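PDB 1BKP: thymidylate synthase 1 from Bacillus subtilis, which catalyses the reductive methylation of dUMP to dTMP, with 5,10-methylenetetrahydrofolate as methyl donor and reductant, releasing dihydrofolate. Local coordinates for residues Q2-Y7 against L57-V62; A37-V42 against D219-T224; V177-N182 against Y213-G218; T224-N229 against L272-A277. All blocks are in the same frame, centred on the assembly; numbering follows the deposited sequence. Where two conformers were deposited one is given.

Interaction 1 of 4, residues Q2-Y7 against L57-V62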
loop_
_atom_site.group_PDB
_atom_site.type_symbol
_atom_site.label_atom_id
_atom_site.label_comp_id
_atom_site.label_asym_id
_atom_site.label_seq_id
_atom_site.Cartn_x
_atom_site.Cartn_y
_atom_site.Cartn_z
ATOM N N GLN A 2 12.461 15.007 13.409
ATOM C CA GLN A 2 13.053 13.838 13.843
ATOM C C GLN A 2 12.190 12.558 13.638
ATOM O O GLN A 2 11.026 12.314 14.086
ATOM C CB GLN A 2 13.709 13.808 15.303
ATOM C CG GLN A 2 15.393 14.097 15.265
ATOM C CD GLN A 2 16.235 13.268 14.228
ATOM O OE1 GLN A 2 17.281 13.727 13.786
ATOM N NE2 GLN A 2 15.856 12.010 13.970
ATOM N N PHE A 3 12.919 11.707 12.993
ATOM C CA PHE A 3 12.577 10.338 12.894
ATOM C C PHE A 3 12.685 9.822 14.367
ATOM O O PHE A 3 11.940 8.976 14.736
ATOM C CB PHE A 3 13.631 9.676 12.026
ATOM C CG PHE A 3 13.404 8.190 11.792
ATOM C CD1 PHE A 3 12.150 7.596 12.008
ATOM C CD2 PHE A 3 14.432 7.382 11.399
ATOM C CE1 PHE A 3 11.958 6.207 11.839
ATOM C CE2 PHE A 3 14.190 5.957 11.237
ATOM C CZ PHE A 3 12.993 5.415 11.454
ATOM N N ASP A 4 13.589 10.326 15.206
ATOM C CA ASP A 4 13.718 9.813 16.578
ATOM C C ASP A 4 12.409 9.991 17.267
ATOM O O ASP A 4 11.989 9.141 18.014
ATOM C CB ASP A 4 14.725 10.645 17.383
ATOM C CG ASP A 4 16.195 10.377 16.973
ATOM O OD1 ASP A 4 16.566 9.217 16.917
ATOM O OD2 ASP A 4 16.974 11.330 16.867
ATOM N N LYS A 5 11.782 11.151 17.098
ATOM C CA LYS A 5 10.496 11.382 17.784
ATOM C C LYS A 5 9.379 10.460 17.352
ATOM O O LYS A 5 8.693 9.865 18.154
ATOM C CB LYS A 5 10.061 12.848 17.577
ATOM C CG LYS A 5 11.025 13.760 18.348
ATOM C CD LYS A 5 10.579 15.191 18.435
ATOM C CE LYS A 5 11.682 15.994 19.069
ATOM N NZ LYS A 5 12.011 15.346 20.378
ATOM N N GLN A 6 9.253 10.301 16.037
ATOM C CA GLN A 6 8.215 9.453 15.503
ATOM C C GLN A 6 8.483 8.035 15.774
ATOM O O GLN A 6 7.544 7.279 16.051
ATOM C CB GLN A 6 8.057 9.703 13.983
ATOM C CG GLN A 6 7.485 11.110 13.734
ATOM C CD GLN A 6 7.123 11.296 12.232
ATOM O OE1 GLN A 6 6.393 10.491 11.675
ATOM N NE2 GLN A 6 7.688 12.274 11.598
ATOM N N TYR A 7 9.761 7.644 15.678
ATOM C CA TYR A 7 10.087 6.204 15.911
ATOM C C TYR A 7 9.779 5.784 17.390
ATOM O O TYR A 7 9.126 4.758 17.663
ATOM C CB TYR A 7 11.574 6.005 15.561
ATOM C CG TYR A 7 12.120 4.644 15.859
ATOM C CD1 TYR A 7 11.955 3.629 14.940
ATOM C CD2 TYR A 7 12.874 4.411 16.985
ATOM C CE1 TYR A 7 12.527 2.357 15.094
ATOM C CE2 TYR A 7 13.483 3.149 17.171
ATOM C CZ TYR A 7 13.307 2.118 16.237
ATOM O OH TYR A 7 13.802 0.827 16.421
ATOM N N LEU A 57 17.941 7.915 12.609
ATOM C CA LEU A 57 17.955 7.899 14.074
ATOM C C LEU A 57 19.261 8.448 14.635
ATOM O O LEU A 57 20.316 8.235 14.018
ATOM C CB LEU A 57 17.877 6.472 14.615
ATOM C CG LEU A 57 16.569 5.674 14.392
ATOM C CD1 LEU A 57 16.584 4.465 15.391
ATOM C CD2 LEU A 57 15.330 6.666 14.576
ATOM N N THR A 58 19.197 9.114 15.800
ATOM C CA THR A 58 20.452 9.508 16.451
ATOM C C THR A 58 20.643 8.731 17.792
ATOM O O THR A 58 21.687 8.849 18.466
ATOM C CB THR A 58 20.548 10.942 16.676
ATOM O OG1 THR A 58 19.556 11.370 17.626
ATOM C CG2 THR A 58 20.489 11.719 15.288
ATOM N N THR A 59 19.628 7.975 18.204
ATOM C CA THR A 59 19.744 7.235 19.452
ATOM C C THR A 59 20.603 5.966 19.311
ATOM O O THR A 59 20.873 5.290 20.282
ATOM C CB THR A 59 18.391 6.906 20.123
ATOM O OG1 THR A 59 17.671 6.162 19.187
ATOM C CG2 THR A 59 17.586 8.227 20.529
ATOM N N LYS A 60 20.911 5.599 18.072
ATOM C CA LYS A 60 21.847 4.503 17.781
ATOM C C LYS A 60 22.339 4.768 16.363
ATOM O O LYS A 60 21.743 5.561 15.644
ATOM C CB LYS A 60 21.181 3.118 17.850
ATOM C CG LYS A 60 20.306 2.764 16.666
ATOM C CD LYS A 60 19.958 1.318 16.598
ATOM C CE LYS A 60 19.056 1.020 15.313
ATOM N NZ LYS A 60 18.518 -0.419 15.229
ATOM N N LYS A 61 23.481 4.200 15.970
ATOM C CA LYS A 61 23.968 4.470 14.641
ATOM C C LYS A 61 23.263 3.588 13.613
ATOM O O LYS A 61 23.096 2.404 13.820
ATOM C CB LYS A 61 25.447 4.135 14.548
ATOM C CG LYS A 61 26.007 4.339 13.190
ATOM C CD LYS A 61 27.465 3.800 13.208
ATOM C CE LYS A 61 28.185 4.100 11.898
ATOM N NZ LYS A 61 28.456 5.541 11.701
ATOM N N VAL A 62 22.807 4.160 12.530
ATOM C CA VAL A 62 22.164 3.325 11.501
ATOM C C VAL A 62 23.270 2.985 10.508
ATOM O O VAL A 62 24.094 3.862 10.173
ATOM C CB VAL A 62 21.045 4.127 10.789
ATOM C CG1 VAL A 62 20.551 3.384 9.524
ATOM C CG2 VAL A 62 19.825 4.308 11.797
HETATM O O HOH W 1 15.103 7.139 19.054
HETATM O O HOH W 2 16.630 0.572 17.173
#
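L57 reaches the first turn of helix 3-17 with its forked end, and each methyl meets a different aromatic ring. CD2 lies over a face of F3, 3.6 Å from the F3 ring centroid, and CD1 lies over a face of Y7, 4.1 Å from the Y7 centroid. Both are CH-pi contacts from above, displaced toward the rim of the ring. F3 and Y7 stand one helical turn apart and share the first torsion, CG anti to the backbone N (chi1 -179° and 174°), which lets the two rings receive the two branches of one leucine.

The polar component is the carboxylate of D4, which grips T58 with both oxygens. OD1 accepts from T58 N at 2.9 Å in a nearly straight bond (163°), and OD2 accepts a hydrogen bond from T58 OG1 at 2.7 Å. Both donors come in on the syn side, somewhat out of the carboxylate plane, so this two-point hold fixes the rotation of the group. T58 OG1 in turn accepts from F239 N.

Two waters widen the contact. One binds T59 OG1 at 2.8 Å and gives D4 OD1 a weak bond, while T59 OG1 also pairs with Q233. The other donates to Y7 OH and accepts from K60 NZ; the Y7 hydroxyl further bonds M184 O.

Q2, the N-cap residue, sends NE2 to I56 O. The start of helix 3-17 is thus tied to the loop leading into helix 64-75, with P189 of helix 188-206 against Y7 and L57, M47 of strand 39-49 against F3, and L230 of helix 227-235 against Y7.

Interaction 2 of 4, residues A37-V42 against D219-T224; sequences AHTLSV and DCHVYT
T39 and Y223 form a non-hydrogen-bonded antiparallel pair, and here the packing is tight: T39 CG2 sits over a face of the phenol, 3.6 Å from the Y223 ring centroid and 15° off its normal. A37 CB approaches the same ring obliquely, 3.9 Å from Y223 CD2. An alanine in place of Y223 would probably open a gap beside T39 CG2 and A37 CB, both left without the ring they lie against. The hydrogen-bonded pairs L40-V222 and V42-C220 each make reciprocal bonds, with L40 N to V222 O at 2.9 Å.

On the face where V42 CG2 lies 3.5 Å from C220 CB, the L40 and V222 side chains make no close contact and lean on I227. The partly exposed end at H38 and T224 is looser: T224 N still reaches H38 O at 3.1 Å, but a water bridges H38 N and T224 OG1.

K169 of the second subunit binds S41 OG and forms a salt bridge with D219. Strands 39-49 and 209-223 are neighbours in the mixed sheet of thymidylate synthase, and H221, V222 and Y223 probably belong to its dUMP site, shared between the subunits.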
loop_
_atom_site.group_PDB
_atom_site.type_symbol
_atom_site.label_atom_id
_atom_site.label_comp_id
_atom_site.label_asym_id
_atom_site.label_seq_id
_atom_site.Cartn_x
_atom_site.Cartn_y
_atom_site.Cartn_z
ATOM N N ALA A 37 11.101 -17.433 19.522
ATOM C CA ALA A 37 11.267 -15.951 19.510
ATOM C C ALA A 37 9.874 -15.343 19.196
ATOM O O ALA A 37 9.418 -15.463 18.043
ATOM C CB ALA A 37 12.298 -15.550 18.427
ATOM N N HIS A 38 9.207 -14.782 20.204
ATOM C CA HIS A 38 7.875 -14.210 19.980
ATOM C C HIS A 38 7.987 -12.695 19.799
ATOM O O HIS A 38 9.088 -12.111 20.080
ATOM C CB HIS A 38 6.960 -14.549 21.158
ATOM C CG HIS A 38 6.579 -16.007 21.215
ATOM N ND1 HIS A 38 5.683 -16.571 20.339
ATOM C CD2 HIS A 38 7.026 -17.020 21.996
ATOM C CE1 HIS A 38 5.594 -17.878 20.562
ATOM N NE2 HIS A 38 6.395 -18.173 21.565
ATOM N N THR A 39 6.882 -12.053 19.408
ATOM C CA THR A 39 6.873 -10.616 19.168
ATOM C C THR A 39 5.603 -9.985 19.670
ATOM O O THR A 39 4.686 -10.719 20.079
ATOM C CB THR A 39 6.871 -10.302 17.657
ATOM O OG1 THR A 39 5.676 -10.830 17.055
ATOM C CG2 THR A 39 8.095 -10.901 16.966
ATOM N N LEU A 40 5.660 -8.678 19.916
ATOM C CA LEU A 40 4.490 -7.819 20.192
ATOM C C LEU A 40 4.276 -7.026 18.842
ATOM O O LEU A 40 5.260 -6.612 18.219
ATOM C CB LEU A 40 4.728 -6.745 21.297
ATOM C CG LEU A 40 5.026 -7.287 22.713
ATOM C CD1 LEU A 40 5.299 -6.160 23.646
ATOM C CD2 LEU A 40 3.884 -8.145 23.198
ATOM N N SER A 41 3.023 -6.817 18.415
ATOM C CA SER A 41 2.834 -6.085 17.181
ATOM C C SER A 41 1.589 -5.269 17.225
ATOM O O SER A 41 0.679 -5.512 18.052
ATOM C CB SER A 41 2.762 -7.069 16.008
ATOM O OG SER A 41 1.698 -7.971 16.260
ATOM N N VAL A 42 1.567 -4.275 16.341
ATOM C CA VAL A 42 0.415 -3.386 16.103
ATOM C C VAL A 42 0.270 -3.302 14.562
ATOM O O VAL A 42 1.162 -3.698 13.795
ATOM C CB VAL A 42 0.542 -1.975 16.655
ATOM C CG1 VAL A 42 0.570 -2.014 18.193
ATOM C CG2 VAL A 42 1.792 -1.226 16.018
ATOM N N ASP A 219 2.353 -4.904 9.231
ATOM C CA ASP A 219 2.507 -5.541 10.563
ATOM C C ASP A 219 3.777 -4.945 11.235
ATOM O O ASP A 219 4.873 -5.203 10.800
ATOM C CB ASP A 219 2.696 -7.001 10.373
ATOM C CG ASP A 219 2.611 -7.753 11.703
ATOM O OD1 ASP A 219 3.556 -7.664 12.471
ATOM O OD2 ASP A 219 1.578 -8.332 12.029
ATOM N N CYS A 220 3.587 -4.158 12.279
ATOM C CA CYS A 220 4.660 -3.506 12.999
ATOM C C CYS A 220 5.034 -4.380 14.211
ATOM O O CYS A 220 4.275 -4.408 15.160
ATOM C CB CYS A 220 4.059 -2.238 13.510
ATOM S SG CYS A 220 5.154 -0.931 13.673
ATOM N N HIS A 221 6.189 -5.031 14.216
ATOM C CA HIS A 221 6.530 -5.926 15.365
ATOM C C HIS A 221 7.868 -5.762 15.987
ATOM O O HIS A 221 8.764 -5.211 15.358
ATOM C CB HIS A 221 6.353 -7.373 14.943
ATOM C CG HIS A 221 7.122 -7.743 13.694
ATOM N ND1 HIS A 221 8.417 -8.185 13.720
ATOM C CD2 HIS A 221 6.751 -7.788 12.391
ATOM C CE1 HIS A 221 8.823 -8.507 12.505
ATOM N NE2 HIS A 221 7.825 -8.272 11.670
ATOM N N VAL A 222 7.961 -6.126 17.287
ATOM C CA VAL A 222 9.255 -6.109 17.951
ATOM C C VAL A 222 9.404 -7.411 18.735
ATOM O O VAL A 222 8.425 -7.928 19.318
ATOM C CB VAL A 222 9.532 -4.911 18.872
ATOM C CG1 VAL A 222 9.314 -3.601 18.246
ATOM C CG2 VAL A 222 8.830 -4.993 20.119
ATOM N N TYR A 223 10.566 -8.046 18.611
ATOM C CA TYR A 223 10.839 -9.294 19.363
ATOM C C TYR A 223 10.963 -8.960 20.815
ATOM O O TYR A 223 11.581 -7.940 21.148
ATOM C CB TYR A 223 12.066 -10.008 18.870
ATOM C CG TYR A 223 11.864 -10.605 17.499
ATOM C CD1 TYR A 223 12.009 -9.846 16.360
ATOM C CD2 TYR A 223 11.430 -11.942 17.361
ATOM C CE1 TYR A 223 11.703 -10.370 15.093
ATOM C CE2 TYR A 223 11.135 -12.508 16.116
ATOM C CZ TYR A 223 11.265 -11.702 14.990
ATOM O OH TYR A 223 10.858 -12.218 13.789
ATOM N N THR A 224 10.362 -9.781 21.695
ATOM C CA THR A 224 10.354 -9.437 23.134
ATOM C C THR A 224 11.713 -9.187 23.746
ATOM O O THR A 224 11.827 -8.306 24.536
ATOM C CB THR A 224 9.620 -10.560 24.015
ATOM O OG1 THR A 224 10.239 -11.832 23.714
ATOM C CG2 THR A 224 8.100 -10.582 23.635
HETATM O O HOH W 3 10.572 -14.333 22.846
#

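Interaction 3 of 4, residues V177-N182 against Y213-G218; sequences VRARSN and YIFNIG
V177, R178 and A179 pair in parallel with F215, N216 and I217, the strand axes 4.6 Å apart at closest and 21° from alignment, held by four backbone hydrogen bonds from V177 N to I214 O through to G218 N to A179 O. These are the two strands of a beta-alpha-beta unit, connected through helix 188-206. On one face V177 CG1, 4.0 Å from F215 CE2, and A179 CB, near CE1, both meet the F215 ring obliquely. The chain turns a corner at R180, which brings N182 CB to 3.6 Å from I217 CG2; R180, S181 and N182 probably help bind dUMP. N182 OD1, which accepts from N188, also nears F215 CE1, amide and ring planes 24° apart.

The other face carries R178 and N216, crossing at about a right angle, R178 CG to N216 CB 3.9 Å. N216 gives V177 O a weak second bond through ND2, though its amide is held mainly by Q46 and E176 of its own chain. R178 runs out with CG anti to its own N (chi1 -169°) and stays extended to NE, delivering its guanidinium to Y162 OH and E176 of the second subunit. A leucine in its place would probably leave that second-subunit glutamate without its charged mate. R178 NH2 is 3.3 Å from G218 CA, consistent with a glycine here: a CB would fall 2.5 Å from R178 NH2 and 2.8 Å from R180 O.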
loop_
_atom_site.group_PDB
_atom_site.type_symbol
_atom_site.label_atom_id
_atom_site.label_comp_id
_atom_site.label_asym_id
_atom_site.label_seq_id
_atom_site.Cartn_x
_atom_site.Cartn_y
_atom_site.Cartn_z
ATOM N N VAL A 177 5.873 5.052 0.481
ATOM C CA VAL A 177 6.385 3.693 0.396
ATOM C C VAL A 177 5.576 2.796 1.348
ATOM O O VAL A 177 5.077 3.275 2.343
ATOM C CB VAL A 177 7.891 3.774 0.927
ATOM C CG1 VAL A 177 8.537 2.492 1.093
ATOM C CG2 VAL A 177 8.725 4.646 -0.011
ATOM N N ARG A 178 5.513 1.498 1.091
ATOM C CA ARG A 178 4.849 0.610 2.063
ATOM C C ARG A 178 5.633 -0.643 2.303
ATOM O O ARG A 178 6.071 -1.292 1.327
ATOM C CB ARG A 178 3.429 0.171 1.655
ATOM C CG ARG A 178 2.657 -0.548 2.849
ATOM C CD ARG A 178 1.182 -0.670 2.512
ATOM N NE ARG A 178 0.509 -1.277 3.645
ATOM C CZ ARG A 178 0.384 -2.568 3.871
ATOM N NH1 ARG A 178 0.638 -3.449 2.910
ATOM N NH2 ARG A 178 -0.204 -2.966 4.984
ATOM N N ALA A 179 5.761 -1.000 3.562
ATOM C CA ALA A 179 6.322 -2.280 3.967
ATOM C C ALA A 179 5.117 -3.101 4.500
ATOM O O ALA A 179 4.359 -2.640 5.370
ATOM C CB ALA A 179 7.298 -2.117 5.121
ATOM N N ARG A 180 5.060 -4.367 4.088
ATOM C CA ARG A 180 4.004 -5.251 4.571
ATOM C C ARG A 180 4.227 -5.624 6.000
ATOM O O ARG A 180 3.315 -5.890 6.775
ATOM C CB ARG A 180 4.031 -6.559 3.710
ATOM C CG ARG A 180 5.335 -7.261 3.607
ATOM C CD ARG A 180 5.102 -8.657 3.114
ATOM N NE ARG A 180 6.372 -9.377 3.017
ATOM C CZ ARG A 180 6.822 -10.236 3.898
ATOM N NH1 ARG A 180 6.162 -10.422 5.035
ATOM N NH2 ARG A 180 7.973 -10.847 3.682
ATOM N N SER A 181 5.504 -5.598 6.364
ATOM C CA SER A 181 5.886 -5.992 7.710
ATOM C C SER A 181 7.228 -5.304 8.032
ATOM O O SER A 181 7.965 -5.052 7.102
ATOM C CB SER A 181 6.183 -7.526 7.709
ATOM O OG SER A 181 6.425 -7.811 9.044
ATOM N N ASN A 182 7.515 -4.987 9.294
ATOM C CA ASN A 182 8.890 -4.457 9.576
ATOM C C ASN A 182 9.251 -4.819 10.993
ATOM O O ASN A 182 8.463 -4.590 11.952
ATOM C CB ASN A 182 8.870 -2.927 9.520
ATOM C CG ASN A 182 9.898 -2.265 8.541
ATOM O OD1 ASN A 182 10.056 -1.100 8.635
ATOM N ND2 ASN A 182 10.541 -2.992 7.627
ATOM N N TYR A 213 7.806 12.790 2.457
ATOM C CA TYR A 213 8.268 11.384 2.329
ATOM C C TYR A 213 7.409 10.639 3.390
ATOM O O TYR A 213 7.378 11.074 4.538
ATOM C CB TYR A 213 9.736 11.307 2.708
ATOM C CG TYR A 213 10.213 9.883 2.923
ATOM C CD1 TYR A 213 10.089 8.899 1.946
ATOM C CD2 TYR A 213 10.829 9.540 4.108
ATOM C CE1 TYR A 213 10.607 7.599 2.177
ATOM C CE2 TYR A 213 11.356 8.262 4.328
ATOM C CZ TYR A 213 11.246 7.302 3.332
ATOM O OH TYR A 213 11.892 6.049 3.505
ATOM N N ILE A 214 6.638 9.647 2.965
ATOM C CA ILE A 214 5.708 8.908 3.810
ATOM C C ILE A 214 6.121 7.422 3.787
ATOM O O ILE A 214 6.242 6.838 2.729
ATOM C CB ILE A 214 4.316 9.105 3.207
ATOM C CG1 ILE A 214 4.010 10.603 3.169
ATOM C CG2 ILE A 214 3.297 8.378 4.012
ATOM C CD1 ILE A 214 3.363 11.036 1.900
ATOM N N PHE A 215 6.095 6.777 4.956
ATOM C CA PHE A 215 6.560 5.386 5.080
ATOM C C PHE A 215 5.483 4.675 5.884
ATOM O O PHE A 215 5.176 5.038 7.024
ATOM C CB PHE A 215 7.880 5.357 5.823
ATOM C CG PHE A 215 8.591 3.967 5.768
ATOM C CD1 PHE A 215 8.168 2.913 6.584
ATOM C CD2 PHE A 215 9.606 3.741 4.842
ATOM C CE1 PHE A 215 8.734 1.587 6.482
ATOM C CE2 PHE A 215 10.236 2.418 4.689
ATOM C CZ PHE A 215 9.808 1.345 5.499
ATOM N N ASN A 216 4.827 3.766 5.224
ATOM C CA ASN A 216 3.701 3.015 5.830
ATOM C C ASN A 216 4.131 1.639 6.197
ATOM O O ASN A 216 4.788 0.994 5.380
ATOM C CB ASN A 216 2.614 2.834 4.774
ATOM C CG ASN A 216 1.922 4.163 4.420
ATOM O OD1 ASN A 216 1.424 4.848 5.321
ATOM N ND2 ASN A 216 2.085 4.624 3.187
ATOM N N ILE A 217 3.624 1.105 7.304
ATOM C CA ILE A 217 4.037 -0.281 7.661
ATOM C C ILE A 217 2.759 -1.044 8.043
ATOM O O ILE A 217 1.915 -0.492 8.745
ATOM C CB ILE A 217 4.921 -0.352 8.899
ATOM C CG1 ILE A 217 6.181 0.510 8.793
ATOM C CG2 ILE A 217 5.455 -1.791 9.085
ATOM C CD1 ILE A 217 6.043 1.748 9.590
ATOM N N GLY A 218 2.614 -2.258 7.517
ATOM C CA GLY A 218 1.429 -3.068 7.860
ATOM C C GLY A 218 1.612 -3.801 9.183
ATOM O O GLY A 218 1.210 -3.318 10.199
#

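Interaction 4 of 4, residues T224-N229 against L272-A277; sequences TRHIDN and LLFEVA
H226 lays one face of its imidazole against the edge of F274, a T-shaped pair with ring planes at 86° and centroids 5.3 Å apart. F274 CD1 is the leading atom, 3.8 Å from H226 CG, while F274 CB lies over the same imidazole as a CH-pi contact. The phenyl ring is engaged a second time from above: N229 ND2 stands over its face, displaced toward the rim, and N229 CB comes to 3.5 Å from F274 CE1. Histidine and asparagine, three residues apart in the chain, thus hold F274 from two directions.

Two hydrogen bonds clamp the tail on either side of F274. H226 NE2 donates to E275 O at 2.7 Å, with an N-H...O angle of 168°. The acceptor lies in the imidazole plane and the donor approaches in the carbonyl plane, on a lone pair of E275 O, which fixes the ring's rotation. N229 ND2 donates to L273 O at 2.8 Å, but less favourably: the bond is bent and enters from above the carbonyl plane, although the oxygen does lie in the amide plane of N229.

E275 bends at its second torsion (chi2 58°), folding the carboxylate back toward R225. There OE1 is 3.0 Å from R225 O, two acceptors in proximity rather than a bond, and 3.3 Å from H226 CD2. R225 itself turns away to a salt bridge with D33 and a cation-pi contact with W30.

This surface contact fastens the C-terminal tail to helix 227-235. A277, near W30 and Y223, is a predicted methylenetetrahydrofolate-binding residue, and in thymidylate synthases the C-terminus characteristically closes over the active site when ligands bind.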
loop_
_atom_site.group_PDB
_atom_site.type_symbol
_atom_site.label_atom_id
_atom_site.label_comp_id
_atom_site.label_asym_id
_atom_site.label_seq_id
_atom_site.Cartn_x
_atom_site.Cartn_y
_atom_site.Cartn_z
ATOM N N THR A 224 10.362 -9.781 21.695
ATOM C CA THR A 224 10.354 -9.437 23.134
ATOM C C THR A 224 11.713 -9.187 23.746
ATOM O O THR A 224 11.827 -8.306 24.536
ATOM C CB THR A 224 9.620 -10.560 24.015
ATOM O OG1 THR A 224 10.239 -11.832 23.714
ATOM C CG2 THR A 224 8.100 -10.582 23.635
ATOM N N ARG A 225 12.732 -9.938 23.375
ATOM C CA ARG A 225 14.071 -9.656 23.976
ATOM C C ARG A 225 14.701 -8.396 23.488
ATOM O O ARG A 225 15.827 -8.054 23.912
ATOM C CB ARG A 225 15.040 -10.804 23.733
ATOM C CG ARG A 225 14.625 -12.055 24.453
ATOM C CD ARG A 225 15.624 -13.210 24.138
ATOM N NE ARG A 225 15.258 -14.426 24.846
ATOM C CZ ARG A 225 15.952 -15.570 24.810
ATOM N NH1 ARG A 225 17.077 -15.695 24.104
ATOM N NH2 ARG A 225 15.489 -16.611 25.488
ATOM N N HIS A 226 14.075 -7.728 22.506
ATOM C CA HIS A 226 14.682 -6.467 22.067
ATOM C C HIS A 226 14.160 -5.310 22.873
ATOM O O HIS A 226 14.693 -4.235 22.797
ATOM C CB HIS A 226 14.453 -6.233 20.566
ATOM C CG HIS A 226 15.210 -7.186 19.721
ATOM N ND1 HIS A 226 14.884 -7.456 18.422
ATOM C CD2 HIS A 226 16.237 -8.021 20.036
ATOM C CE1 HIS A 226 15.670 -8.425 17.947
ATOM N NE2 HIS A 226 16.507 -8.781 18.908
ATOM N N ILE A 227 13.109 -5.567 23.668
ATOM C CA ILE A 227 12.447 -4.522 24.432
ATOM C C ILE A 227 13.346 -3.696 25.395
ATOM O O ILE A 227 13.270 -2.457 25.424
ATOM C CB ILE A 227 11.201 -5.104 25.101
ATOM C CG1 ILE A 227 10.124 -5.357 24.027
ATOM C CG2 ILE A 227 10.660 -4.084 26.191
ATOM C CD1 ILE A 227 9.061 -6.170 24.554
ATOM N N ASP A 228 14.154 -4.384 26.217
ATOM C CA ASP A 228 15.013 -3.627 27.104
ATOM C C ASP A 228 15.887 -2.611 26.415
ATOM O O ASP A 228 15.991 -1.485 26.899
ATOM C CB ASP A 228 15.885 -4.491 28.039
ATOM C CG ASP A 228 16.877 -3.593 28.880
ATOM O OD1 ASP A 228 16.402 -2.705 29.665
ATOM O OD2 ASP A 228 18.131 -3.711 28.699
ATOM N N ASN A 229 16.539 -2.989 25.307
ATOM C CA ASN A 229 17.421 -2.056 24.579
ATOM C C ASN A 229 16.580 -0.909 24.002
ATOM O O ASN A 229 17.027 0.232 24.008
ATOM C CB ASN A 229 18.093 -2.706 23.370
ATOM C CG ASN A 229 19.353 -3.477 23.725
ATOM O OD1 ASN A 229 19.870 -3.398 24.826
ATOM N ND2 ASN A 229 19.783 -4.320 22.804
ATOM N N LEU A 272 24.322 -0.769 20.729
ATOM C CA LEU A 272 23.490 -1.671 21.541
ATOM C C LEU A 272 23.513 -2.977 20.777
ATOM O O LEU A 272 23.373 -2.943 19.573
ATOM C CB LEU A 272 22.020 -1.187 21.513
ATOM C CG LEU A 272 21.753 0.135 22.216
ATOM C CD1 LEU A 272 20.433 0.741 21.706
ATOM C CD2 LEU A 272 21.752 -0.122 23.760
ATOM N N LEU A 273 23.606 -4.117 21.463
ATOM C CA LEU A 273 23.668 -5.405 20.783
ATOM C C LEU A 273 22.255 -6.043 20.909
ATOM O O LEU A 273 21.730 -6.146 21.977
ATOM C CB LEU A 273 24.663 -6.357 21.518
ATOM C CG LEU A 273 26.195 -6.207 21.204
ATOM C CD1 LEU A 273 26.551 -4.873 20.945
ATOM C CD2 LEU A 273 27.084 -6.765 22.318
ATOM N N PHE A 274 21.658 -6.400 19.798
ATOM C CA PHE A 274 20.346 -7.046 19.805
ATOM C C PHE A 274 20.520 -8.531 19.474
ATOM O O PHE A 274 21.134 -8.912 18.480
ATOM C CB PHE A 274 19.511 -6.395 18.696
ATOM C CG PHE A 274 19.164 -4.977 18.966
ATOM C CD1 PHE A 274 17.995 -4.660 19.706
ATOM C CD2 PHE A 274 19.957 -3.945 18.496
ATOM C CE1 PHE A 274 17.602 -3.387 19.984
ATOM C CE2 PHE A 274 19.561 -2.611 18.780
ATOM C CZ PHE A 274 18.383 -2.346 19.519
ATOM N N GLU A 275 19.971 -9.358 20.330
ATOM C CA GLU A 275 19.953 -10.809 20.194
ATOM C C GLU A 275 19.415 -11.188 18.821
ATOM O O GLU A 275 18.439 -10.616 18.350
ATOM C CB GLU A 275 18.990 -11.370 21.255
ATOM C CG GLU A 275 19.155 -10.899 22.790
ATOM C CD GLU A 275 19.067 -9.347 23.157
ATOM O OE1 GLU A 275 18.415 -8.477 22.511
ATOM O OE2 GLU A 275 19.693 -9.002 24.184
ATOM N N VAL A 276 20.052 -12.160 18.189
ATOM C CA VAL A 276 19.658 -12.683 16.874
ATOM C C VAL A 276 18.480 -13.685 16.949
ATOM O O VAL A 276 18.524 -14.630 17.756
ATOM C CB VAL A 276 20.809 -13.490 16.227
ATOM C CG1 VAL A 276 21.415 -12.734 15.113
ATOM C CG2 VAL A 276 21.871 -13.769 17.243
ATOM N N ALA A 277 17.471 -13.502 16.089
ATOM C CA ALA A 277 16.318 -14.406 16.021
ATOM C C ALA A 277 16.343 -15.034 14.628
ATOM O O ALA A 277 16.159 -14.331 13.614
ATOM C CB ALA A 277 14.984 -13.649 16.271
#

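In the fold
Strand 209-223 joins interactions 2 and 3, whose centres lie 16 Å apart: D219 N is 2.8 Å from R180 O, and H221 NE2 makes a weak bond to S181 OG at 3.0 Å. This junction gathers residues predicted to bind dUMP across the dimer, and it adjoins the active site, since R180 is backbone-bonded to the catalytic C160. Both contacts touch the second subunit. Interaction 4 follows through T224, its centre 12 Å from that of interaction 2, and A277 CB packs 3.9 Å from A37 CB. Interaction 1 stands apart, its nearest atoms about 4 Å from interaction 4, yet the side chain of Y7 is about 7 Å from those of V222 and D183, predicted site residues.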